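Local structure of uncharacterized protein (Mycobacterium tuberculosis, 3KFW) at residues A[150-155]-A[203-208]. The protein is of unknown function but, as a member of the PaaX family with its helix-turn-helix and Cas2-like regions, is probably a transcriptional regulator. Residues are numbered along the deposited sequence; the frame is centred on the assembly and turned at random.
Sequences APADLA and AELLPA
L205 reaches from a short 3-10 turn onto the opening turn of helix 151-158, and it makes nearly all of this contact. From CA, the bond to CB points toward the helix; the two CA atoms, L205 CA and A152 CA, are 5.1 Å apart, and contact begins only at the methyls. CG sits anti to the carbonyl carbon and beside the backbone N (chi1 -51°), aimed at the helix. There the chain forks. With chi2 at 180°, CD1 runs on anti to CA and comes loosely near the methyl of A155, L205 CD1 to A155 CB being 4.5 Å. CD2 branches off and does most of the touching: L205 CD2 lies 3.8 Å from A152 N and meets the proline ring, 4.0 Å from P151 CB and equally near P151 CG. The leucine and proline side chains cross at about a right angle. A152 CB borders the same methyl at 4.3 Å from L205 CD2. The side-chain contacts are apolar, and CD2 also rests on the backbone, at A152 N and P151 C. The turn beneath is held by its own bonds, L154 N to A150 O (2.9 Å) and A155 N to P151 O. P151 also packs on W84 and W88, and D153 makes a salt bridge to R142 of the second subunit. One leucine resting on P151, A152 and A155 thus joins the loop before helix 212-234 to the helix following the last strand of the four-stranded antiparallel sheet, whose order is consistent with the ferredoxin-like fold of Cas2 relatives.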
ATOM      1  N   ALA A 150      18.167 -15.203   4.697  1.00 31.86           N
ATOM      2  CA  ALA A 150      19.032 -14.336   5.496  1.00 30.61           C
ATOM      3  C   ALA A 150      18.148 -13.795   6.626  1.00 29.61           C
ATOM      4  O   ALA A 150      17.753 -12.638   6.611  1.00 28.71           O
ATOM      5  CB  ALA A 150      19.556 -13.172   4.646  1.00 30.44           C
ATOM      6  N   PRO A 151      17.840 -14.640   7.610  1.00 29.05           N
ATOM      7  CA  PRO A 151      16.930 -14.212   8.657  1.00 28.70           C
ATOM      8  C   PRO A 151      17.511 -13.129   9.601  1.00 28.93           C
ATOM      9  O   PRO A 151      16.731 -12.356  10.165  1.00 29.68           O
ATOM     10  CB  PRO A 151      16.608 -15.516   9.373  1.00 29.00           C
ATOM     11  CG  PRO A 151      17.925 -16.346   9.203  1.00 27.85           C
ATOM     12  CD  PRO A 151      18.396 -15.992   7.843  1.00 28.74           C
ATOM     13  N   ALA A 152      18.833 -13.030   9.751  1.00 27.87           N
ATOM     14  CA  ALA A 152      19.425 -11.979  10.591  1.00 27.73           C
ATOM     15  C   ALA A 152      19.318 -10.673   9.842  1.00 28.68           C
ATOM     16  O   ALA A 152      19.271  -9.555  10.433  1.00 29.80           O
ATOM     17  CB  ALA A 152      20.892 -12.263  10.892  1.00 27.38           C
ATOM     18  N   ASP A 153      19.300 -10.798   8.523  1.00 28.01           N
ATOM     19  CA  ASP A 153      19.197  -9.628   7.727  1.00 27.82           C
ATOM     20  C   ASP A 153      17.761  -9.141   7.768  1.00 26.81           C
ATOM     21  O   ASP A 153      17.527  -7.966   8.049  1.00 26.35           O
ATOM     22  CB  ASP A 153      19.658  -9.855   6.286  1.00 28.22           C
ATOM     23  CG  ASP A 153      19.638  -8.578   5.516  1.00 32.08           C
ATOM     24  OD1 ASP A 153      20.129  -7.585   6.088  1.00 36.37           O
ATOM     25  OD2 ASP A 153      19.092  -8.517   4.396  1.00 38.25           O
ATOM     26  N   LEU A 154      16.804 -10.035   7.485  1.00 25.83           N
ATOM     27  CA  LEU A 154      15.382  -9.717   7.693  1.00 25.38           C
ATOM     28  C   LEU A 154      15.138  -9.027   9.074  1.00 24.52           C
ATOM     29  O   LEU A 154      14.686  -7.868   9.136  1.00 23.84           O
ATOM     30  CB  LEU A 154      14.548 -10.989   7.552  1.00 26.34           C
ATOM     31  CG  LEU A 154      13.039 -10.778   7.653  1.00 28.16           C
ATOM     32  CD1 LEU A 154      12.749  -9.700   6.678  1.00 30.99           C
ATOM     33  CD2 LEU A 154      12.323 -12.039   7.251  1.00 29.14           C
ATOM     34  N   ALA A 155      15.513  -9.701  10.161  1.00 22.77           N
ATOM     35  CA  ALA A 155      15.400  -9.094  11.503  1.00 23.18           C
ATOM     36  C   ALA A 155      15.906  -7.658  11.531  1.00 22.89           C
ATOM     37  O   ALA A 155      15.217  -6.782  12.035  1.00 23.25           O
ATOM     38  CB  ALA A 155      16.078  -9.990  12.642  1.00 21.93           C
ATOM     39  N   ALA A 203      18.023 -16.488  20.128  1.00 32.72           N
ATOM     40  CA  ALA A 203      19.501 -16.660  20.145  1.00 32.81           C
ATOM     41  C   ALA A 203      20.248 -16.406  18.831  1.00 32.91           C
ATOM     42  O   ALA A 203      21.056 -15.503  18.769  1.00 33.32           O
ATOM     43  CB  ALA A 203      19.851 -18.028  20.652  1.00 32.43           C
ATOM     44  N   GLU A 204      19.960 -17.187  17.795  1.00 32.88           N
ATOM     45  CA  GLU A 204      20.684 -17.147  16.508  1.00 33.65           C
ATOM     46  C   GLU A 204      20.664 -15.796  15.815  1.00 34.79           C
ATOM     47  O   GLU A 204      21.457 -15.560  14.894  1.00 34.24           O
ATOM     48  CB  GLU A 204      20.088 -18.143  15.510  1.00 33.25           C
ATOM     49  CG  GLU A 204      20.119 -19.584  15.948  1.00 36.14           C
ATOM     50  CD  GLU A 204      18.941 -19.987  16.874  1.00 40.26           C
ATOM     51  OE1 GLU A 204      18.761 -19.432  18.008  1.00 38.81           O
ATOM     52  OE2 GLU A 204      18.191 -20.896  16.443  1.00 42.43           O
ATOM     53  N   LEU A 205      19.724 -14.926  16.198  1.00 35.27           N
ATOM     54  CA  LEU A 205      19.554 -13.685  15.447  1.00 35.96           C
ATOM     55  C   LEU A 205      20.026 -12.509  16.252  1.00 37.22           C
ATOM     56  O   LEU A 205      20.148 -11.420  15.705  1.00 38.63           O
ATOM     57  CB  LEU A 205      18.103 -13.471  14.988  1.00 34.01           C
ATOM     58  CG  LEU A 205      17.471 -14.645  14.255  1.00 30.91           C
ATOM     59  CD1 LEU A 205      16.094 -14.314  13.881  1.00 21.67           C
ATOM     60  CD2 LEU A 205      18.287 -15.045  12.981  1.00 31.37           C
ATOM     61  N   LEU A 206      20.272 -12.735  17.545  1.00 38.17           N
ATOM     62  CA  LEU A 206      20.735 -11.682  18.461  1.00 38.41           C
ATOM     63  C   LEU A 206      22.183 -11.340  18.094  1.00 37.53           C
ATOM     64  O   LEU A 206      23.012 -12.234  18.050  1.00 37.02           O
ATOM     65  CB  LEU A 206      20.712 -12.160  19.901  1.00 37.91           C
ATOM     66  CG  LEU A 206      19.371 -12.349  20.611  1.00 42.05           C
ATOM     67  CD1 LEU A 206      19.605 -13.039  22.021  1.00 42.91           C
ATOM     68  CD2 LEU A 206      18.585 -11.036  20.753  1.00 42.11           C
ATOM     69  N   PRO A 207      22.471 -10.045  17.838  1.00 36.72           N
ATOM     70  CA  PRO A 207      23.850  -9.573  17.729  1.00 35.59           C
ATOM     71  C   PRO A 207      24.520  -9.619  19.122  1.00 34.83           C
ATOM     72  O   PRO A 207      23.813  -9.548  20.139  1.00 34.87           O
ATOM     73  CB  PRO A 207      23.706  -8.145  17.188  1.00 35.76           C
ATOM     74  CG  PRO A 207      22.198  -7.882  17.015  1.00 36.92           C
ATOM     75  CD  PRO A 207      21.481  -8.946  17.774  1.00 36.51           C
ATOM     76  N   ALA A 208      25.846  -9.796  19.177  1.00 33.35           N
ATOM     77  CA  ALA A 208      26.544 -10.035  20.450  1.00 32.15           C
ATOM     78  C   ALA A 208      26.654  -8.805  21.368  1.00 31.22           C
ATOM     79  O   ALA A 208      26.956  -8.948  22.550  1.00 29.90           O
ATOM     80  CB  ALA A 208      27.921 -10.604  20.197  1.00 33.39           C
TER